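Local coordinates for protein geranyltranstransferase (Thermotoga maritima, PDB 2FTZ) that probably catalyses the condensation of geranyl diphosphate with isopentenyl diphosphate to give farnesyl diphosphate, releasing diphosphate, at residues Pro51-Thr56 against Phe268-Leu273; Leu55-Asp60 against Phe182-Pro187; Glu76-Ala81 against Leu122-Ile127. All blocks are in the same frame, centred on the assembly; numbering follows the deposited sequence. Where two conformers were deposited one is given.

How the interactions relate
Interactions 1 and 2 are neighbours, their centres about 7 Å apart, because both use helix 49-61: residues 51-56 meet the late helix 268-273, and residues 55-60 meet helix 177-189. They share Leu55 and Thr56, and Asp60 of interaction 2 also hydrogen-bonds Thr270 OG1 and the backbone N of Arg269 in interaction 1. Interaction 3 joins helices 69-87 and 109-127, its centre about 20 Å from interaction 1 and 16 Å from interaction 2. Along the chain it is nested inside the loops closed by both. Together the three contacts run from a late helix through the helical bundle to the subunit interface of this all-helical prenyl synthase.

Interaction 1. Residues Pro51-Thr56 against Phe268-Leu273; sequences PLLVLT and FRTLFL
Thr56 sets its methyl against the backbone of the facing helix: CG2 lies 3.4 Å from Arg269 C and also touches the Arg269 CB methylene. This is the point where the two helices, running antiparallel at 153°, bring Thr56 CA to 5.6 Å from Thr270 CA. The threonine is turned with CG2 opposite its own backbone N and OG1 beside it (chi1 -55°), which sends the methyl across the contact while the hydroxyl folds back on its own helix. There OG1 donates to Leu52 O over 2.7 Å, from above the carbonyl plane, and the Thr56 N-H reaches the same oxygen from the opposite face. Lys14 is a further partner of this hydroxyl.

Leu273 supplies the other half of the seam, laying its forked end against three residues of helix 49-61. Its CD1 rests 3.7 Å from Leu52 CD2, whereas its CD2 lies 3.9 Å from Leu53 CD2 and 3.8 Å from Thr56 OG1. Were an alanine to replace Thr56, Leu273 CD2 and Arg269 CB would probably face a gap, and Leu52 O would be left with the backbone N-H alone of its two donors here.

Polar groups frame this apolar seam: Thr270 OG1 is hydrogen-bonded to Asp60 OD2, and in one of its two conformers the guanidinium group of Arg269 makes a salt bridge with Glu59. The arrangement is an antiparallel helix pair of the all-alpha polyprenyl synthase fold, in which the late helix 268-273 packs on helix 49-61, which also touches helices 69-87 and 177-189.

Interaction 2. Residues Leu55-Asp60 against Phe182-Pro187; sequences LTLGED and FCFSAP
Leu57 and Gly58 pack on Pro187 in a buried, apolar helix-helix contact of the all-alpha polyprenyl synthase bundle, where helices 49-61 and 177-189 run side by side in the same direction. Their local axes cross at -28° and come within 8.9 Å. No hydrogen bond spans the gap. The closest backbone approach is at Gly58, whose CA sits 5.3 Å from Pro187 CA; there the proline ring lies against the helix backbone, with Pro187 CB 4.1 Å from Gly58 N.

Leu57 does most of the touching. Its CB meets the proline ring at CG (3.9 Å), and its CD1 reaches further along helix 177-189 to sit 3.6 Å from Phe184 CA, beside the base of that ring. On its other flanks Leu57 meets Thr270 and Leu267, so the late part of the chain packs on the same side chain. Cys183, meanwhile, turns to Arg50 and Val54, one to two turns earlier on helix 49-61.

Helix 177-189 is kinked here because Pro187 has no N-H to offer the preceding turn. Cys183 O, which such a bond would have engaged, and Phe184 O are buried without a hydrogen-bond partner, and the methyl Leu57 CD1 lies 3.5 Å from Cys183 O.

Interaction 3. Residues Glu76-Ala81 against Leu122-Ile127; sequences ELFHTA and LAFSQI
Leu77 and Ala123 mark the closest backbone approach, 5.4 Å between their CA atoms, of two helices that run nearly antiparallel, at 167°, with local axes 8.8 Å apart. They are helices 69-87 and 109-127 of the all-alpha polyprenyl synthase bundle; in this family the first aspartate-rich motif, which helps bind substrate diphosphate through magnesium, is expected at the C-terminal end of helix 69-87.

The small Ala123 sits at the closest approach, which is consistent with the short axis distance. Its methyl is received between two consecutive residues of the other helix, with CB 4.0 Å from Leu77 CB and 3.8 Å from Phe78 N. Leu77 points straight across; with CG beside its backbone N (chi1 -73°), the branch passes the alanine on the side away from Phe78, and CD1 comes to 4.2 Å from Leu122 CB. Leu26 of helix 19-26 touches both of these leucines and extends the apolar layer. Turned away from this contact, Thr80 OG1 donates to Glu76 O, and the buried Glu76 carboxylate forms a salt bridge with Arg48.

Phe78 closes the other side of the contact, and this side leads to the dimer interface. Its CG stands opposite the backbone N (chi1 -164°), which carries the ring toward helix 109-127; Phe120 and Ala143 pack on it as well. Across the interface Phe78 meets Phe121 of the second subunit, while Phe124 stacks on Phe124 of the second subunit and takes Phe139 of its own chain edge-to-face. Within the contact, Ala123 CB and Phe124 CE2 both lie at the edge of the Phe78 ring, near its plane, and Phe78 CE2 is 4.3 Å from Phe124 CE2.

Interaction 1. Residues Pro51-Thr56 against Phe268-Leu273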
loop_
_atom_site.group_PDB
_atom_site.type_symbol
_atom_site.label_atom_id
_atom_site.label_comp_id
_atom_site.label_asym_id
_atom_site.label_seq_id
_atom_site.Cartn_x
_atom_site.Cartn_y
_atom_site.Cartn_z
ATOM N N PRO A 51 12.525 13.901 -2.198
ATOM C CA PRO A 51 11.750 15.022 -2.756
ATOM C C PRO A 51 12.613 16.161 -3.315
ATOM O O PRO A 51 12.233 16.771 -4.309
ATOM C CB PRO A 51 10.849 15.461 -1.583
ATOM C CG PRO A 51 11.519 14.914 -0.388
ATOM C CD PRO A 51 12.164 13.636 -0.798
ATOM N N LEU A 52 13.753 16.447 -2.685
ATOM C CA LEU A 52 14.663 17.478 -3.180
ATOM C C LEU A 52 15.149 17.134 -4.602
ATOM O O LEU A 52 15.160 18.032 -5.472
ATOM C CB LEU A 52 15.846 17.713 -2.223
ATOM C CG LEU A 52 16.640 18.994 -2.409
ATOM C CD1 LEU A 52 15.698 20.190 -2.420
ATOM C CD2 LEU A 52 17.645 19.112 -1.273
ATOM N N LEU A 53 15.493 15.870 -4.877
ATOM C CA LEU A 53 15.874 15.443 -6.240
ATOM C C LEU A 53 14.752 15.655 -7.238
ATOM O O LEU A 53 14.983 16.174 -8.337
ATOM C CB LEU A 53 16.304 13.947 -6.338
ATOM C CG LEU A 53 17.712 13.624 -5.885
ATOM C CD1 LEU A 53 17.804 12.121 -5.613
ATOM C CD2 LEU A 53 18.710 14.064 -6.954
ATOM N N VAL A 54 13.535 15.243 -6.870
ATOM C CA VAL A 54 12.382 15.417 -7.743
ATOM C C VAL A 54 12.187 16.903 -8.075
ATOM O O VAL A 54 12.007 17.278 -9.231
ATOM C CB VAL A 54 11.095 14.853 -7.126
ATOM C CG1 VAL A 54 9.878 15.298 -7.975
ATOM C CG2 VAL A 54 11.184 13.320 -6.991
ATOM N N LEU A 55 12.201 17.756 -7.064
ATOM C CA LEU A 55 11.947 19.167 -7.272
ATOM C C LEU A 55 13.050 19.852 -8.100
ATOM O O LEU A 55 12.765 20.692 -8.962
ATOM C CB LEU A 55 11.764 19.901 -5.946
ATOM C CG LEU A 55 10.520 19.523 -5.142
ATOM C CD1 LEU A 55 10.597 20.318 -3.811
ATOM C CD2 LEU A 55 9.203 19.845 -5.916
ATOM N N THR A 56 14.292 19.482 -7.837
ATOM C CA THR A 56 15.430 20.028 -8.527
ATOM C C THR A 56 15.457 19.579 -10.007
ATOM O O THR A 56 15.699 20.393 -10.923
ATOM C CB THR A 56 16.721 19.680 -7.763
ATOM O OG1 THR A 56 16.568 20.147 -6.404
ATOM C CG2 THR A 56 17.891 20.366 -8.380
ATOM N N PHE A 268 21.677 21.163 -14.682
ATOM C CA PHE A 268 22.741 21.767 -13.862
ATOM C C PHE A 268 22.391 21.939 -12.389
ATOM O O PHE A 268 23.270 21.772 -11.537
ATOM C CB PHE A 268 23.223 23.088 -14.475
ATOM C CG PHE A 268 23.976 22.872 -15.746
ATOM C CD1 PHE A 268 25.166 22.176 -15.730
ATOM C CD2 PHE A 268 23.413 23.211 -16.958
ATOM C CE1 PHE A 268 25.858 21.913 -16.913
ATOM C CE2 PHE A 268 24.081 22.954 -18.143
ATOM C CZ PHE A 268 25.300 22.298 -18.121
ATOM N N ARG A 269 21.134 22.246 -12.065
ATOM C CA ARG A 269 20.755 22.342 -10.639
ATOM C C ARG A 269 20.896 20.980 -9.937
ATOM O O ARG A 269 21.408 20.856 -8.823
ATOM C CB ARG A 269 19.339 22.862 -10.478
ATOM C CG ARG A 269 19.094 24.269 -11.036
ATOM C CD ARG A 269 17.611 24.585 -10.837
ATOM N NE ARG A 269 17.173 25.858 -11.418
ATOM C CZ ARG A 269 16.841 26.951 -10.728
ATOM N NH1 ARG A 269 16.909 26.986 -9.397
ATOM N NH2 ARG A 269 16.433 28.032 -11.383
ATOM N N THR A 270 20.474 19.950 -10.645
ATOM C CA THR A 270 20.555 18.578 -10.172
ATOM C C THR A 270 22.008 18.181 -10.061
ATOM O O THR A 270 22.400 17.565 -9.077
ATOM C CB THR A 270 19.801 17.650 -11.093
ATOM O OG1 THR A 270 18.432 18.126 -11.249
ATOM C CG2 THR A 270 19.834 16.212 -10.607
ATOM N N LEU A 271 22.818 18.551 -11.047
ATOM C CA LEU A 271 24.267 18.225 -10.988
ATOM C C LEU A 271 24.893 18.797 -9.707
ATOM O O LEU A 271 25.643 18.120 -8.997
ATOM C CB LEU A 271 24.981 18.767 -12.223
ATOM C CG LEU A 271 26.461 18.460 -12.392
ATOM C CD1 LEU A 271 26.680 16.954 -12.517
ATOM C CD2 LEU A 271 27.071 19.219 -13.587
ATOM N N PHE A 272 24.617 20.063 -9.416
ATOM C CA PHE A 272 25.190 20.686 -8.232
ATOM C C PHE A 272 24.661 20.095 -6.922
ATOM O O PHE A 272 25.432 19.918 -5.980
ATOM C CB PHE A 272 25.041 22.186 -8.301
ATOM C CG PHE A 272 26.085 22.825 -9.203
ATOM C CD1 PHE A 272 25.934 22.805 -10.564
ATOM C CD2 PHE A 272 27.252 23.328 -8.678
ATOM C CE1 PHE A 272 26.885 23.359 -11.406
ATOM C CE2 PHE A 272 28.221 23.882 -9.507
ATOM C CZ PHE A 272 28.029 23.895 -10.877
ATOM N N LEU A 273 23.396 19.733 -6.908
ATOM C CA LEU A 273 22.798 19.018 -5.760
ATOM C C LEU A 273 23.538 17.696 -5.528
ATOM O O LEU A 273 23.948 17.367 -4.411
ATOM C CB LEU A 273 21.305 18.768 -6.020
ATOM C CG LEU A 273 20.567 17.969 -4.924
ATOM C CD1 LEU A 273 20.504 18.810 -3.675
ATOM C CD2 LEU A 273 19.181 17.576 -5.357
#

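Interaction 2. Residues Leu55-Asp60 against Phe182-Pro187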
loop_
_atom_site.group_PDB
_atom_site.type_symbol
_atom_site.label_atom_id
_atom_site.label_comp_id
_atom_site.label_asym_id
_atom_site.label_seq_id
_atom_site.Cartn_x
_atom_site.Cartn_y
_atom_site.Cartn_z
ATOM N N LEU A 55 12.201 17.756 -7.064
ATOM C CA LEU A 55 11.947 19.167 -7.272
ATOM C C LEU A 55 13.050 19.852 -8.100
ATOM O O LEU A 55 12.765 20.692 -8.962
ATOM C CB LEU A 55 11.764 19.901 -5.946
ATOM C CG LEU A 55 10.520 19.523 -5.142
ATOM C CD1 LEU A 55 10.597 20.318 -3.811
ATOM C CD2 LEU A 55 9.203 19.845 -5.916
ATOM N N THR A 56 14.292 19.482 -7.837
ATOM C CA THR A 56 15.430 20.028 -8.527
ATOM C C THR A 56 15.457 19.579 -10.007
ATOM O O THR A 56 15.699 20.393 -10.923
ATOM C CB THR A 56 16.721 19.680 -7.763
ATOM O OG1 THR A 56 16.568 20.147 -6.404
ATOM C CG2 THR A 56 17.891 20.366 -8.380
ATOM N N LEU A 57 15.194 18.309 -10.261
ATOM C CA LEU A 57 15.152 17.816 -11.639
ATOM C C LEU A 57 14.028 18.511 -12.402
ATOM O O LEU A 57 14.212 18.955 -13.545
ATOM C CB LEU A 57 14.925 16.313 -11.662
ATOM C CG LEU A 57 16.154 15.412 -11.547
ATOM C CD1 LEU A 57 15.688 13.952 -11.267
ATOM C CD2 LEU A 57 16.999 15.494 -12.805
ATOM N N GLY A 58 12.881 18.634 -11.755
ATOM C CA GLY A 58 11.733 19.295 -12.402
ATOM C C GLY A 58 11.986 20.751 -12.736
ATOM O O GLY A 58 11.589 21.223 -13.800
ATOM N N GLU A 59 12.669 21.460 -11.842
ATOM C CA GLU A 59 13.121 22.823 -12.123
ATOM C C GLU A 59 14.020 22.875 -13.362
ATOM O O GLU A 59 13.852 23.707 -14.244
ATOM C CB GLU A 59 13.926 23.386 -10.964
ATOM C CG GLU A 59 13.165 23.666 -9.710
ATOM C CD GLU A 59 14.012 24.400 -8.665
ATOM O OE1 GLU A 59 14.769 25.296 -9.051
ATOM O OE2 GLU A 59 13.888 24.089 -7.461
ATOM N N ASP A 60 15.033 22.023 -13.391
ATOM C CA ASP A 60 15.929 21.931 -14.544
ATOM C C ASP A 60 15.151 21.712 -15.855
ATOM O O ASP A 60 15.555 22.184 -16.902
ATOM C CB ASP A 60 16.898 20.778 -14.354
ATOM C CG ASP A 60 18.137 21.148 -13.536
ATOM O OD1 ASP A 60 18.617 22.301 -13.636
ATOM O OD2 ASP A 60 18.696 20.221 -12.879
ATOM N N PHE A 182 12.678 6.009 -9.742
ATOM C CA PHE A 182 11.433 6.742 -9.907
ATOM C C PHE A 182 11.620 8.259 -9.761
ATOM O O PHE A 182 11.020 9.030 -10.525
ATOM C CB PHE A 182 10.353 6.238 -8.948
ATOM C CG PHE A 182 9.062 6.999 -9.054
ATOM C CD1 PHE A 182 8.153 6.688 -10.059
ATOM C CD2 PHE A 182 8.778 8.058 -8.201
ATOM C CE1 PHE A 182 6.983 7.423 -10.210
ATOM C CE2 PHE A 182 7.639 8.769 -8.332
ATOM C CZ PHE A 182 6.711 8.462 -9.351
ATOM N N CYS A 183 12.399 8.693 -8.782
ATOM C CA CYS A 183 12.670 10.121 -8.619
ATOM C C CYS A 183 13.327 10.731 -9.860
ATOM O O CYS A 183 13.051 11.857 -10.234
ATOM C CB CYS A 183 13.583 10.362 -7.414
ATOM S SG CYS A 183 12.833 10.049 -5.811
ATOM N N PHE A 184 14.244 9.980 -10.464
ATOM C CA PHE A 184 14.972 10.431 -11.690
ATOM C C PHE A 184 14.017 10.440 -12.909
ATOM O O PHE A 184 14.122 11.290 -13.743
ATOM C CB PHE A 184 16.153 9.512 -11.978
ATOM C CG PHE A 184 17.444 9.870 -11.269
ATOM C CD1 PHE A 184 17.499 10.009 -9.892
ATOM C CD2 PHE A 184 18.620 9.951 -11.990
ATOM C CE1 PHE A 184 18.702 10.272 -9.247
ATOM C CE2 PHE A 184 19.834 10.156 -11.346
ATOM C CZ PHE A 184 19.868 10.369 -9.979
ATOM N N SER A 185 13.124 9.452 -12.981
ATOM C CA SER A 185 12.189 9.178 -14.089
ATOM C C SER A 185 11.008 10.112 -14.145
ATOM O O SER A 185 10.582 10.574 -15.223
ATOM C CB SER A 185 11.507 7.810 -13.811
ATOM O OG SER A 185 12.264 6.811 -14.253
ATOM N N ALA A 186 10.392 10.291 -12.989
ATOM C CA ALA A 186 9.078 10.939 -12.924
ATOM C C ALA A 186 9.061 12.333 -13.551
ATOM O O ALA A 186 8.135 12.645 -14.294
ATOM C CB ALA A 186 8.497 10.970 -11.466
ATOM N N PRO A 187 10.080 13.181 -13.283
ATOM C CA PRO A 187 10.131 14.504 -13.945
ATOM C C PRO A 187 10.205 14.426 -15.480
ATOM O O PRO A 187 9.563 15.226 -16.196
ATOM C CB PRO A 187 11.387 15.160 -13.312
ATOM C CG PRO A 187 11.510 14.466 -12.005
ATOM C CD PRO A 187 11.190 13.031 -12.339
#

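Interaction 3. Residues Glu76-Ala81 against Leu122-Ile127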
loop_
_atom_site.group_PDB
_atom_site.type_symbol
_atom_site.label_atom_id
_atom_site.label_comp_id
_atom_site.label_asym_id
_atom_site.label_seq_id
_atom_site.Cartn_x
_atom_site.Cartn_y
_atom_site.Cartn_z
ATOM N N GLU A 76 8.154 10.981 -0.602
ATOM C CA GLU A 76 8.555 11.103 0.778
ATOM C C GLU A 76 7.611 10.349 1.737
ATOM O O GLU A 76 8.050 9.773 2.725
ATOM C CB GLU A 76 8.636 12.563 1.160
ATOM C CG GLU A 76 9.337 12.814 2.509
ATOM C CD GLU A 76 10.816 12.367 2.616
ATOM O OE1 GLU A 76 11.496 11.881 1.661
ATOM O OE2 GLU A 76 11.282 12.381 3.757
ATOM N N LEU A 77 6.324 10.366 1.442
ATOM C CA LEU A 77 5.314 9.658 2.269
ATOM C C LEU A 77 5.576 8.166 2.156
ATOM O O LEU A 77 5.553 7.437 3.131
ATOM C CB LEU A 77 3.891 10.018 1.793
ATOM C CG LEU A 77 3.318 11.409 2.083
ATOM C CD1 LEU A 77 1.918 11.587 1.451
ATOM C CD2 LEU A 77 3.292 11.673 3.570
ATOM N N PHE A 78 5.860 7.726 0.946
ATOM C CA PHE A 78 6.171 6.309 0.706
ATOM C C PHE A 78 7.425 5.872 1.441
ATOM O O PHE A 78 7.442 4.836 2.136
ATOM C CB PHE A 78 6.318 6.021 -0.782
ATOM C CG PHE A 78 6.262 4.542 -1.099
ATOM C CD1 PHE A 78 7.400 3.783 -1.089
ATOM C CD2 PHE A 78 5.052 3.918 -1.368
ATOM C CE1 PHE A 78 7.333 2.400 -1.351
ATOM C CE2 PHE A 78 5.001 2.541 -1.657
ATOM C CZ PHE A 78 6.111 1.812 -1.648
ATOM N N HIS A 79 8.483 6.664 1.298
ATOM C CA HIS A 79 9.711 6.463 2.039
ATOM C C HIS A 79 9.459 6.349 3.538
ATOM O O HIS A 79 9.972 5.402 4.177
ATOM C CB HIS A 79 10.676 7.618 1.721
ATOM C CG HIS A 79 11.969 7.552 2.440
ATOM N ND1 HIS A 79 12.802 6.453 2.370
ATOM C CD2 HIS A 79 12.581 8.450 3.242
ATOM C CE1 HIS A 79 13.860 6.684 3.118
ATOM N NE2 HIS A 79 13.744 7.877 3.662
ATOM N N THR A 80 8.723 7.330 4.100
ATOM C CA THR A 80 8.322 7.288 5.521
ATOM C C THR A 80 7.675 5.971 5.931
ATOM O O THR A 80 8.067 5.355 6.953
ATOM C CB THR A 80 7.431 8.453 5.907
ATOM O OG1 THR A 80 8.052 9.664 5.456
ATOM C CG2 THR A 80 7.227 8.541 7.461
ATOM N N ALA A 81 6.710 5.542 5.143
ATOM C CA ALA A 81 5.959 4.319 5.439
ATOM C C ALA A 81 6.935 3.141 5.473
ATOM O O ALA A 81 6.845 2.251 6.336
ATOM C CB ALA A 81 4.912 4.076 4.369
ATOM N N LEU A 122 -1.804 7.063 1.361
ATOM C CA LEU A 122 -1.701 8.488 1.090
ATOM C C LEU A 122 -0.720 8.818 -0.030
ATOM O O LEU A 122 -0.973 9.711 -0.834
ATOM C CB LEU A 122 -1.410 9.220 2.362
ATOM C CG LEU A 122 -2.610 9.316 3.316
ATOM C CD1 LEU A 122 -2.166 10.012 4.606
ATOM C CD2 LEU A 122 -3.840 10.013 2.739
ATOM N N ALA A 123 0.383 8.075 -0.111
ATOM C CA ALA A 123 1.345 8.281 -1.190
ATOM C C ALA A 123 0.659 8.007 -2.525
ATOM O O ALA A 123 0.819 8.802 -3.470
ATOM C CB ALA A 123 2.591 7.387 -0.966
ATOM N N PHE A 124 -0.010 6.850 -2.668
ATOM C CA PHE A 124 -0.772 6.546 -3.873
ATOM C C PHE A 124 -1.861 7.597 -4.144
ATOM O O PHE A 124 -2.070 7.983 -5.296
ATOM C CB PHE A 124 -1.406 5.154 -3.822
ATOM C CG PHE A 124 -0.448 4.019 -4.094
ATOM C CD1 PHE A 124 -0.086 3.694 -5.418
ATOM C CD2 PHE A 124 0.123 3.277 -3.050
ATOM C CE1 PHE A 124 0.749 2.647 -5.674
ATOM C CE2 PHE A 124 1.027 2.205 -3.336
ATOM C CZ PHE A 124 1.352 1.932 -4.608
ATOM N N SER A 125 -2.523 8.109 -3.105
ATOM C CA SER A 125 -3.545 9.128 -3.304
ATOM C C SER A 125 -2.922 10.403 -3.912
ATOM O O SER A 125 -3.510 11.038 -4.786
ATOM C CB SER A 125 -4.252 9.475 -1.991
ATOM O OG SER A 125 -5.243 10.465 -2.212
ATOM N N GLN A 126 -1.738 10.778 -3.450
ATOM C CA GLN A 126 -1.055 11.967 -4.015
ATOM C C GLN A 126 -0.691 11.779 -5.447
ATOM O O GLN A 126 -0.914 12.695 -6.227
ATOM C CB GLN A 126 0.146 12.370 -3.157
ATOM C CG GLN A 126 -0.274 12.979 -1.837
ATOM C CD GLN A 126 -1.075 14.273 -1.982
ATOM O OE1 GLN A 126 -0.585 15.270 -2.515
ATOM N NE2 GLN A 126 -2.315 14.255 -1.488
ATOM N N ILE A 127 -0.135 10.604 -5.803
ATOM C CA ILE A 127 0.182 10.258 -7.176
ATOM C C ILE A 127 -1.039 10.287 -8.054
ATOM O O ILE A 127 -1.006 10.766 -9.182
ATOM C CB ILE A 127 0.861 8.885 -7.296
ATOM C CG1 ILE A 127 2.258 8.965 -6.694
ATOM C CG2 ILE A 127 1.014 8.447 -8.745
ATOM C CD1 ILE A 127 3.277 9.867 -7.488
#